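Long-range contacts in cellulosomal-scaffolding protein A (Clostridium thermocellum, PDB 4B9F), which scaffolds the cellulosome, the fragment here being its family 3a carbohydrate-binding module, which probably anchors the complex to crystalline cellulose: residues K36-Y41 and T142-G147; K75-K80 and Y91-F96; L2-Y7 and F22-T27. All coordinates share one frame; numbering follows the deposited sequence. Where two conformers were deposited one is given.

Overall arrangement
The chain folds as a beta sandwich of two antiparallel sheets, and the three contacts sample both. Contacts 1 and 2 lie in the five-stranded sheet, their centres about 10 Å apart; strands 37-43 and 88-96 are neighbours there, so the two run on into each other through backbone bonds of Leu39 with Ile94 and Tyr41 with Leu92. Contact 3 belongs to the six-stranded sheet, its centre about 12 Å from that of contact 1 and about 17 Å from that of contact 2. Along the chain contact 3 closes first, and contact 2 is nested within the loop closed by contact 1. Apolar side chains of contact 3 meet those of contacts 1 and 2, joining both sheets in one core.

Contact 1 of 3, residues K36-Y41 and T142-G147; sequences KLTLRY and TAYLNG
Arg40 lays its guanidinium flat on the ring of Tyr144, CZ standing 3.9 Å from the ring centroid and the planes only 22° apart, a cation-pi stack. NH2 lies over the middle of the ring, while NH1 comes 3.4 Å from Tyr144 OH at an angle too poor for a hydrogen bond. Arg40 is extended from CG to NE, and with CG anti to its carbonyl carbon (chi1 -61°) the chain runs across Thr142 before reaching the ring; its CB rests 3.3 Å from Thr142 OG1, whose polar partner is Tyr42 OH. On this same face Thr38 OG1 approaches Tyr144 CB to 3.4 Å. Beneath the side chains, Thr38 N and Tyr144 O are joined at 2.8 Å and the reverse bond, Tyr144 N to Thr38 O, closes the antiparallel pair. The Arg40 and Thr142 pair is less even: Arg40 N bonds well to Thr142 O, but the return bond is weak. A water is gripped by Lys36 O, Thr38 OG1 and Gly147 N where the strands give way to the turn, and Asn146 N also bonds to Lys36 O, giving that carbonyl two donors. The other face is apolar, with Leu39 CD2 placed 3.7 Å from Ala143 CB and Leu37 beside Leu145. Thus 37-41 and 142-145 form inner strands of the five-stranded sheet: 88-96 flanks the first and 148-151 the second, Tyr91 touches Arg40, and Leu39 packs onto Phe22 and Val24 of strand 20-26 in the facing sheet.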
loop_
_atom_site.group_PDB
_atom_site.type_symbol
_atom_site.label_atom_id
_atom_site.label_comp_id
_atom_site.label_asym_id
_atom_site.label_seq_id
_atom_site.Cartn_x
_atom_site.Cartn_y
_atom_site.Cartn_z
ATOM N N LYS A 36 0.118 14.155 2.395
ATOM C CA LYS A 36 -0.050 13.837 3.812
ATOM C C LYS A 36 -0.559 12.415 4.056
ATOM O O LYS A 36 -0.684 11.998 5.205
ATOM C CB LYS A 36 -1.026 14.820 4.469
ATOM C CG LYS A 36 -0.759 16.281 4.172
ATOM C CD LYS A 36 0.526 16.753 4.818
ATOM C CE LYS A 36 0.648 18.267 4.716
ATOM N NZ LYS A 36 1.910 18.776 5.316
ATOM N N LEU A 37 -0.856 11.671 2.989
ATOM C CA LEU A 37 -1.441 10.339 3.122
ATOM C C LEU A 37 -0.373 9.260 3.129
ATOM O O LEU A 37 0.509 9.245 2.271
ATOM C CB LEU A 37 -2.412 10.063 1.979
ATOM C CG LEU A 37 -3.115 8.703 2.015
ATOM C CD1 LEU A 37 -4.044 8.588 3.227
ATOM C CD2 LEU A 37 -3.891 8.470 0.726
ATOM N N THR A 38 -0.438 8.362 4.107
ATOM C CA THR A 38 0.438 7.198 4.090
ATOM C C THR A 38 -0.382 5.920 4.237
ATOM O O THR A 38 -1.457 5.930 4.855
ATOM C CB THR A 38 1.518 7.255 5.181
ATOM O OG1 THR A 38 0.890 7.427 6.453
ATOM C CG2 THR A 38 2.495 8.400 4.925
ATOM N N LEU A 39 0.122 4.835 3.652
ATOM C CA LEU A 39 -0.523 3.533 3.680
ATOM C C LEU A 39 0.475 2.523 4.217
ATOM O O LEU A 39 1.668 2.593 3.888
ATOM C CB LEU A 39 -0.937 3.124 2.260
ATOM C CG LEU A 39 -1.779 4.151 1.497
ATOM C CD1 LEU A 39 -1.955 3.726 0.033
ATOM C CD2 LEU A 39 -3.126 4.342 2.146
ATOM N N ARG A 40 0.008 1.568 5.019
ATOM C CA ARG A 40 0.915 0.573 5.579
ATOM C C ARG A 40 0.500 -0.836 5.204
ATOM O O ARG A 40 -0.681 -1.203 5.306
ATOM C CB ARG A 40 0.992 0.686 7.107
ATOM C CG ARG A 40 1.503 1.999 7.597
ATOM C CD ARG A 40 1.663 2.028 9.105
ATOM N NE ARG A 40 2.030 3.373 9.520
ATOM C CZ ARG A 40 2.136 3.770 10.781
ATOM N NH1 ARG A 40 1.932 2.913 11.776
ATOM N NH2 ARG A 40 2.459 5.030 11.045
ATOM N N TYR A 41 1.495 -1.612 4.764
ATOM C CA TYR A 41 1.352 -3.029 4.476
ATOM C C TYR A 41 2.289 -3.798 5.414
ATOM O O TYR A 41 3.507 -3.676 5.310
ATOM C CB TYR A 41 1.701 -3.311 3.004
ATOM C CG TYR A 41 1.572 -4.775 2.659
ATOM C CD1 TYR A 41 0.343 -5.315 2.300
ATOM C CD2 TYR A 41 2.669 -5.638 2.729
ATOM C CE1 TYR A 41 0.204 -6.660 2.012
ATOM C CE2 TYR A 41 2.538 -6.987 2.441
ATOM C CZ TYR A 41 1.300 -7.488 2.082
ATOM O OH TYR A 41 1.124 -8.817 1.799
ATOM N N THR A 142 -3.547 -0.273 6.823
ATOM C CA THR A 142 -3.951 0.967 7.474
ATOM C C THR A 142 -3.587 2.191 6.637
ATOM O O THR A 142 -2.734 2.124 5.734
ATOM C CB THR A 142 -3.310 1.094 8.862
ATOM O OG1 THR A 142 -1.889 0.969 8.733
ATOM C CG2 THR A 142 -3.828 -0.002 9.788
ATOM N N ALA A 143 -4.246 3.307 6.945
ATOM C CA ALA A 143 -3.983 4.578 6.292
ATOM C C ALA A 143 -3.965 5.679 7.331
ATOM O O ALA A 143 -4.764 5.662 8.283
ATOM C CB ALA A 143 -5.030 4.874 5.225
ATOM N N TYR A 144 -3.052 6.629 7.134
ATOM C CA TYR A 144 -2.869 7.766 8.032
ATOM C C TYR A 144 -2.864 9.045 7.212
ATOM O O TYR A 144 -2.319 9.073 6.109
ATOM C CB TYR A 144 -1.551 7.650 8.804
ATOM C CG TYR A 144 -1.492 6.447 9.718
ATOM C CD1 TYR A 144 -1.281 5.172 9.204
ATOM C CD2 TYR A 144 -1.661 6.580 11.096
ATOM C CE1 TYR A 144 -1.248 4.064 10.025
ATOM C CE2 TYR A 144 -1.620 5.479 11.931
ATOM C CZ TYR A 144 -1.415 4.226 11.391
ATOM O OH TYR A 144 -1.386 3.124 12.206
ATOM N N LEU A 145 -3.477 10.097 7.750
ATOM C CA LEU A 145 -3.446 11.401 7.101
ATOM C C LEU A 145 -2.766 12.354 8.070
ATOM O O LEU A 145 -3.266 12.580 9.175
ATOM C CB LEU A 145 -4.866 11.873 6.774
ATOM C CG LEU A 145 -5.004 13.095 5.866
ATOM C CD1 LEU A 145 -4.352 12.838 4.505
ATOM C CD2 LEU A 145 -6.468 13.476 5.695
ATOM N N ASN A 146 -1.615 12.885 7.663
ATOM C CA ASN A 146 -0.785 13.698 8.543
ATOM C C ASN A 146 -0.487 12.969 9.855
ATOM O O ASN A 146 -0.462 13.579 10.926
ATOM C CB ASN A 146 -1.442 15.057 8.805
ATOM C CG ASN A 146 -0.436 16.133 9.157
ATOM O OD1 ASN A 146 0.760 15.990 8.903
ATOM N ND2 ASN A 146 -0.918 17.224 9.739
ATOM N N GLY A 147 -0.281 11.657 9.761
ATOM C CA GLY A 147 0.066 10.846 10.918
ATOM C C GLY A 147 -1.113 10.414 11.772
ATOM O O GLY A 147 -0.930 9.721 12.782
HETATM O O HOH W 1 0.397 10.186 7.191
#

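Contact 2 of 3, residues K75-K80 and Y91-F96; sequences KGTFVK and YLEISF
Four protein atoms hold one water between the strands. It donates to Glu93 O at 2.7 Å and to Glu93 OE1, and accepts from Thr77 OG1 and from Ser95 OG, the latter at 2.8 Å. The water thereby has two bonds given and two received, and ties the Glu93 carboxylate back to its own backbone; Glu93 CG anti to the backbone N (chi1 -175°) and the extended chain beyond it carry the carboxylate out over this face, and its final rotation (chi3 71°) brings OE1 to the water. Next along this face Lys75 curls past Ser95, its CE 3.4 Å from Ser95 OG, and its ammonium makes a weak bond to a second water, which donates to Phe96 O. The two strands, 74-85 and 88-96, are the arms of a beta hairpin at one edge of the five-stranded sheet, and six backbone bonds pair Lys75 with Ser95, Thr77 with Glu93 and Val79 with Tyr91. Of these, Glu93 N to Thr77 O is nearly straight at hydrogen, 175°. Val79 lies alongside Tyr91, both pointing the same way, and sets CB over the ring face 3.7 Å from the centroid, a CH-pi contact, with CG1 moved outward to 3.5 Å from Tyr91 OH. The opposite face, carrying Phe78, Leu92 and Ile94, is apolar: Leu92 CD1 sits over one face of the Phe78 ring, 4.0 Å from its CE1. Phe113 meets that ring edge-to-face, and Phe53 of strand 51-61 touches Phe78, Leu92 and Ile94.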
loop_
_atom_site.group_PDB
_atom_site.type_symbol
_atom_site.label_atom_id
_atom_site.label_comp_id
_atom_site.label_asym_id
_atom_site.label_seq_id
_atom_site.Cartn_x
_atom_site.Cartn_y
_atom_site.Cartn_z
ATOM N N LYS A 75 6.087 6.832 -3.350
ATOM C CA LYS A 75 7.306 6.457 -2.651
ATOM C C LYS A 75 7.048 5.305 -1.699
ATOM O O LYS A 75 5.958 5.191 -1.133
ATOM C CB LYS A 75 7.831 7.639 -1.835
ATOM C CG LYS A 75 8.157 8.886 -2.637
ATOM C CD LYS A 75 8.639 10.017 -1.736
ATOM C CE LYS A 75 7.507 10.600 -0.908
ATOM N NZ LYS A 75 7.987 11.727 -0.063
ATOM N N GLY A 76 8.077 4.502 -1.454
ATOM C CA GLY A 76 7.979 3.424 -0.492
ATOM C C GLY A 76 9.178 3.383 0.421
ATOM O O GLY A 76 10.320 3.527 -0.022
ATOM N N THR A 77 8.906 3.188 1.708
ATOM C CA THR A 77 9.938 3.086 2.721
ATOM C C THR A 77 9.634 1.879 3.606
ATOM O O THR A 77 8.471 1.497 3.763
ATOM C CB THR A 77 9.956 4.353 3.602
ATOM O OG1 THR A 77 9.748 5.518 2.796
ATOM C CG2 THR A 77 11.283 4.465 4.307
ATOM N N PHE A 78 10.667 1.290 4.208
ATOM C CA PHE A 78 10.493 0.103 5.030
ATOM C C PHE A 78 10.740 0.446 6.481
ATOM O O PHE A 78 11.767 1.041 6.822
ATOM C CB PHE A 78 11.406 -1.021 4.549
ATOM C CG PHE A 78 11.091 -1.441 3.165
ATOM C CD1 PHE A 78 10.131 -2.407 2.933
ATOM C CD2 PHE A 78 11.702 -0.833 2.084
ATOM C CE1 PHE A 78 9.792 -2.774 1.639
ATOM C CE2 PHE A 78 11.369 -1.191 0.794
ATOM C CZ PHE A 78 10.415 -2.165 0.571
ATOM N N VAL A 79 9.778 0.098 7.326
ATOM C CA VAL A 79 9.850 0.445 8.738
ATOM C C VAL A 79 9.792 -0.812 9.595
ATOM O O VAL A 79 8.848 -1.597 9.498
ATOM C CB VAL A 79 8.687 1.373 9.128
ATOM C CG1 VAL A 79 8.749 1.725 10.626
ATOM C CG2 VAL A 79 8.692 2.630 8.266
ATOM N N LYS A 80 10.805 -1.002 10.435
ATOM C CA LYS A 80 10.811 -2.128 11.363
ATOM C C LYS A 80 9.890 -1.857 12.543
ATOM O O LYS A 80 9.867 -0.749 13.094
ATOM C CB LYS A 80 12.223 -2.381 11.896
ATOM C CG LYS A 80 13.227 -2.743 10.829
ATOM C CD LYS A 80 14.604 -2.932 11.444
ATOM C CE LYS A 80 15.678 -3.079 10.376
ATOM N NZ LYS A 80 17.036 -3.084 10.980
ATOM N N TYR A 91 6.680 -2.956 8.222
ATOM C CA TYR A 91 5.718 -2.538 7.212
ATOM C C TYR A 91 6.353 -1.750 6.096
ATOM O O TYR A 91 7.335 -1.024 6.292
ATOM C CB TYR A 91 4.516 -1.780 7.798
ATOM C CG TYR A 91 4.808 -0.512 8.571
ATOM C CD1 TYR A 91 4.818 0.731 7.941
ATOM C CD2 TYR A 91 4.991 -0.550 9.950
ATOM C CE1 TYR A 91 5.050 1.908 8.668
ATOM C CE2 TYR A 91 5.217 0.613 10.676
ATOM C CZ TYR A 91 5.239 1.833 10.035
ATOM O OH TYR A 91 5.454 2.981 10.767
ATOM N N LEU A 92 5.803 -1.940 4.906
ATOM C CA LEU A 92 6.028 -1.005 3.828
ATOM C C LEU A 92 5.111 0.181 4.069
ATOM O O LEU A 92 3.905 0.017 4.306
ATOM C CB LEU A 92 5.682 -1.658 2.494
ATOM C CG LEU A 92 5.512 -0.715 1.301
ATOM C CD1 LEU A 92 6.861 -0.179 0.836
ATOM C CD2 LEU A 92 4.790 -1.403 0.149
ATOM N N GLU A 93 5.685 1.376 4.051
ATOM C CA GLU A 93 4.904 2.592 4.100
ATOM C C GLU A 93 4.927 3.240 2.736
ATOM O O GLU A 93 6.004 3.578 2.223
ATOM C CB GLU A 93 5.469 3.564 5.124
ATOM C CG GLU A 93 4.601 4.799 5.275
ATOM C CD GLU A 93 5.338 5.973 5.881
ATOM O OE1 GLU A 93 6.215 6.547 5.192
ATOM O OE2 GLU A 93 5.032 6.324 7.039
ATOM N N ILE A 94 3.747 3.382 2.142
ATOM C CA ILE A 94 3.598 4.058 0.865
ATOM C C ILE A 94 3.219 5.504 1.149
ATOM O O ILE A 94 2.340 5.775 1.977
ATOM C CB ILE A 94 2.541 3.360 -0.032
ATOM C CG1 ILE A 94 3.042 1.966 -0.438
ATOM C CG2 ILE A 94 2.252 4.212 -1.265
ATOM C CD1 ILE A 94 2.023 1.131 -1.197
ATOM N N SER A 95 3.891 6.420 0.465
ATOM C CA SER A 95 3.603 7.843 0.569
ATOM C C SER A 95 3.624 8.481 -0.822
ATOM O O SER A 95 3.909 7.806 -1.827
ATOM C CB SER A 95 4.602 8.531 1.509
ATOM O OG SER A 95 5.927 8.353 1.040
ATOM N N PHE A 96 3.322 9.777 -0.874
ATOM C CA PHE A 96 3.133 10.480 -2.143
ATOM C C PHE A 96 3.863 11.805 -2.103
ATOM O O PHE A 96 3.830 12.511 -1.086
ATOM C CB PHE A 96 1.646 10.729 -2.407
ATOM C CG PHE A 96 0.822 9.482 -2.364
ATOM C CD1 PHE A 96 0.331 8.990 -1.157
ATOM C CD2 PHE A 96 0.554 8.775 -3.528
ATOM C CE1 PHE A 96 -0.399 7.816 -1.106
ATOM C CE2 PHE A 96 -0.195 7.598 -3.487
ATOM C CZ PHE A 96 -0.671 7.124 -2.272
HETATM O O HOH W 2 5.220 13.120 1.155
HETATM O O HOH W 3 6.866 6.177 2.439
#

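Contact 3 of 3, residues L2-Y7 and F22-T27; sequences LKVEFY and FKVTNT
Two neighbouring strands of the six-stranded sheet, 2-8 and 20-26, run antiparallel here, and their inward face supplies part of the core of the beta sandwich. Phe6 turns the edge of its ring onto the face of Phe22 in a T-shaped pair, centroids 4.8 Å apart and planes at 64°, with CD1 over the middle of the Phe22 ring. Phe6 holds CG anti to its backbone N (chi1 180°), which directs the ring toward Phe22. Val4 CG1 reaches the edge of the same Phe22 ring, 4.0 Å from CD2, and farther along Leu2 CD2 meets Val24 CG1 at 4.1 Å. Phe6 also meets the rings of Tyr41 and Trp138, while Leu2 and Val4 touch Trp151 of strand 148-151 in the facing sheet. Four backbone bonds of 2.9 Å pair Lys3 with Thr25 and Glu5 with Lys23, from each N to the O of its partner. These four residues carry the outer, polar face, where Glu5 and Lys23 lie side by side with OE2 3.6 Å from CE. A water lies 2.7 Å from both Glu5 OE2 and Thr25 OG1 and close to Lys23 O. Glu5 OE2 and Lys23 NZ, 4.3 Å apart, are beyond a salt bridge, so their attraction is probably modest, though it should still favour the charged form of each.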
loop_
_atom_site.group_PDB
_atom_site.type_symbol
_atom_site.label_atom_id
_atom_site.label_comp_id
_atom_site.label_asym_id
_atom_site.label_seq_id
_atom_site.Cartn_x
_atom_site.Cartn_y
_atom_site.Cartn_z
ATOM N N LEU A 2 -12.242 8.427 4.124
ATOM C CA LEU A 2 -11.779 7.627 2.999
ATOM C C LEU A 2 -12.075 6.146 3.156
ATOM O O LEU A 2 -12.296 5.651 4.270
ATOM C CB LEU A 2 -10.297 7.888 2.688
ATOM C CG LEU A 2 -9.210 7.774 3.755
ATOM C CD1 LEU A 2 -8.874 6.320 4.053
ATOM C CD2 LEU A 2 -7.959 8.543 3.317
ATOM N N LYS A 3 -12.106 5.457 2.020
ATOM C CA LYS A 3 -12.296 4.016 1.957
ATOM C C LYS A 3 -11.032 3.418 1.357
ATOM O O LYS A 3 -10.475 3.969 0.407
ATOM C CB LYS A 3 -13.492 3.684 1.061
ATOM C CG LYS A 3 -13.649 2.202 0.743
ATOM C CD LYS A 3 -14.960 1.903 0.023
ATOM C CE LYS A 3 -15.008 2.512 -1.372
ATOM N NZ LYS A 3 -16.225 2.068 -2.114
ATOM N N VAL A 4 -10.583 2.295 1.903
ATOM C CA VAL A 4 -9.405 1.619 1.378
ATOM C C VAL A 4 -9.789 0.212 0.950
ATOM O O VAL A 4 -10.427 -0.519 1.710
ATOM C CB VAL A 4 -8.272 1.548 2.420
ATOM C CG1 VAL A 4 -7.081 0.778 1.854
ATOM C CG2 VAL A 4 -7.868 2.956 2.869
ATOM N N GLU A 5 -9.431 -0.143 -0.280
ATOM C CA GLU A 5 -9.602 -1.489 -0.777
ATOM C C GLU A 5 -8.223 -1.998 -1.163
ATOM O O GLU A 5 -7.316 -1.211 -1.446
ATOM C CB GLU A 5 -10.515 -1.492 -1.991
ATOM C CG GLU A 5 -11.900 -0.976 -1.711
ATOM C CD GLU A 5 -12.674 -0.807 -2.990
ATOM O OE1 GLU A 5 -13.300 -1.785 -3.441
ATOM O OE2 GLU A 5 -12.635 0.300 -3.561
ATOM N N PHE A 6 -8.072 -3.313 -1.179
ATOM C CA PHE A 6 -6.752 -3.899 -1.231
ATOM C C PHE A 6 -6.792 -5.332 -1.749
ATOM O O PHE A 6 -7.772 -6.041 -1.536
ATOM C CB PHE A 6 -6.151 -3.917 0.183
ATOM C CG PHE A 6 -4.791 -4.512 0.208
ATOM C CD1 PHE A 6 -3.703 -3.744 -0.151
ATOM C CD2 PHE A 6 -4.605 -5.863 0.486
ATOM C CE1 PHE A 6 -2.449 -4.294 -0.225
ATOM C CE2 PHE A 6 -3.348 -6.429 0.419
ATOM C CZ PHE A 6 -2.266 -5.645 0.055
ATOM N N TYR A 7 -5.721 -5.751 -2.420
ATOM C CA TYR A 7 -5.427 -7.178 -2.582
ATOM C C TYR A 7 -3.971 -7.355 -2.991
ATOM O O TYR A 7 -3.324 -6.399 -3.436
ATOM C CB TYR A 7 -6.361 -7.877 -3.587
ATOM C CG TYR A 7 -6.131 -7.550 -5.055
ATOM C CD1 TYR A 7 -6.340 -6.267 -5.547
ATOM C CD2 TYR A 7 -5.765 -8.549 -5.959
ATOM C CE1 TYR A 7 -6.154 -5.975 -6.907
ATOM C CE2 TYR A 7 -5.576 -8.267 -7.307
ATOM C CZ TYR A 7 -5.771 -6.983 -7.778
ATOM O OH TYR A 7 -5.590 -6.717 -9.123
ATOM N N PHE A 22 -3.343 -1.204 -3.796
ATOM C CA PHE A 22 -4.230 -0.371 -2.990
ATOM C C PHE A 22 -5.139 0.461 -3.871
ATOM O O PHE A 22 -4.718 0.953 -4.929
ATOM C CB PHE A 22 -3.425 0.624 -2.146
ATOM C CG PHE A 22 -2.809 0.056 -0.894
ATOM C CD1 PHE A 22 -1.536 -0.484 -0.914
ATOM C CD2 PHE A 22 -3.485 0.135 0.323
ATOM C CE1 PHE A 22 -0.950 -0.974 0.251
ATOM C CE2 PHE A 22 -2.908 -0.349 1.479
ATOM C CZ PHE A 22 -1.641 -0.901 1.446
ATOM N N LYS A 23 -6.367 0.678 -3.413
ATOM C CA LYS A 23 -7.240 1.671 -4.034
ATOM C C LYS A 23 -7.892 2.479 -2.931
ATOM O O LYS A 23 -8.599 1.923 -2.085
ATOM C CB LYS A 23 -8.306 1.025 -4.924
ATOM C CG LYS A 23 -9.189 2.051 -5.644
ATOM C CD LYS A 23 -9.857 1.482 -6.889
ATOM C CE LYS A 23 -10.722 0.291 -6.573
ATOM N NZ LYS A 23 -11.591 -0.032 -7.746
ATOM N N VAL A 24 -7.651 3.784 -2.931
ATOM C CA VAL A 24 -8.139 4.647 -1.862
ATOM C C VAL A 24 -9.125 5.642 -2.453
ATOM O O VAL A 24 -8.800 6.355 -3.409
ATOM C CB VAL A 24 -6.971 5.412 -1.202
ATOM C CG1 VAL A 24 -7.487 6.311 -0.073
ATOM C CG2 VAL A 24 -5.910 4.446 -0.697
ATOM N N THR A 25 -10.333 5.684 -1.898
ATOM C CA THR A 25 -11.383 6.543 -2.426
ATOM C C THR A 25 -11.755 7.605 -1.400
ATOM O O THR A 25 -11.953 7.296 -0.226
ATOM C CB THR A 25 -12.637 5.715 -2.784
ATOM O OG1 THR A 25 -12.284 4.696 -3.731
ATOM C CG2 THR A 25 -13.721 6.607 -3.370
ATOM N N ASN A 26 -11.866 8.852 -1.848
ATOM C CA ASN A 26 -12.314 9.939 -0.980
ATOM C C ASN A 26 -13.832 9.966 -0.949
ATOM O O ASN A 26 -14.469 10.375 -1.921
ATOM C CB ASN A 26 -11.777 11.283 -1.471
ATOM C CG ASN A 26 -12.112 12.430 -0.531
ATOM O OD1 ASN A 26 -12.898 12.277 0.411
ATOM N ND2 ASN A 26 -11.517 13.590 -0.781
ATOM N N THR A 27 -14.400 9.523 0.166
ATOM C CA THR A 27 -15.850 9.439 0.322
ATOM C C THR A 27 -16.400 10.622 1.115
ATOM O O THR A 27 -17.584 10.658 1.453
ATOM C CB THR A 27 -16.262 8.124 1.010
ATOM O OG1 THR A 27 -15.558 7.994 2.249
ATOM C CG2 THR A 27 -15.929 6.925 0.125
HETATM O O HOH W 4 -11.443 2.502 -2.446
#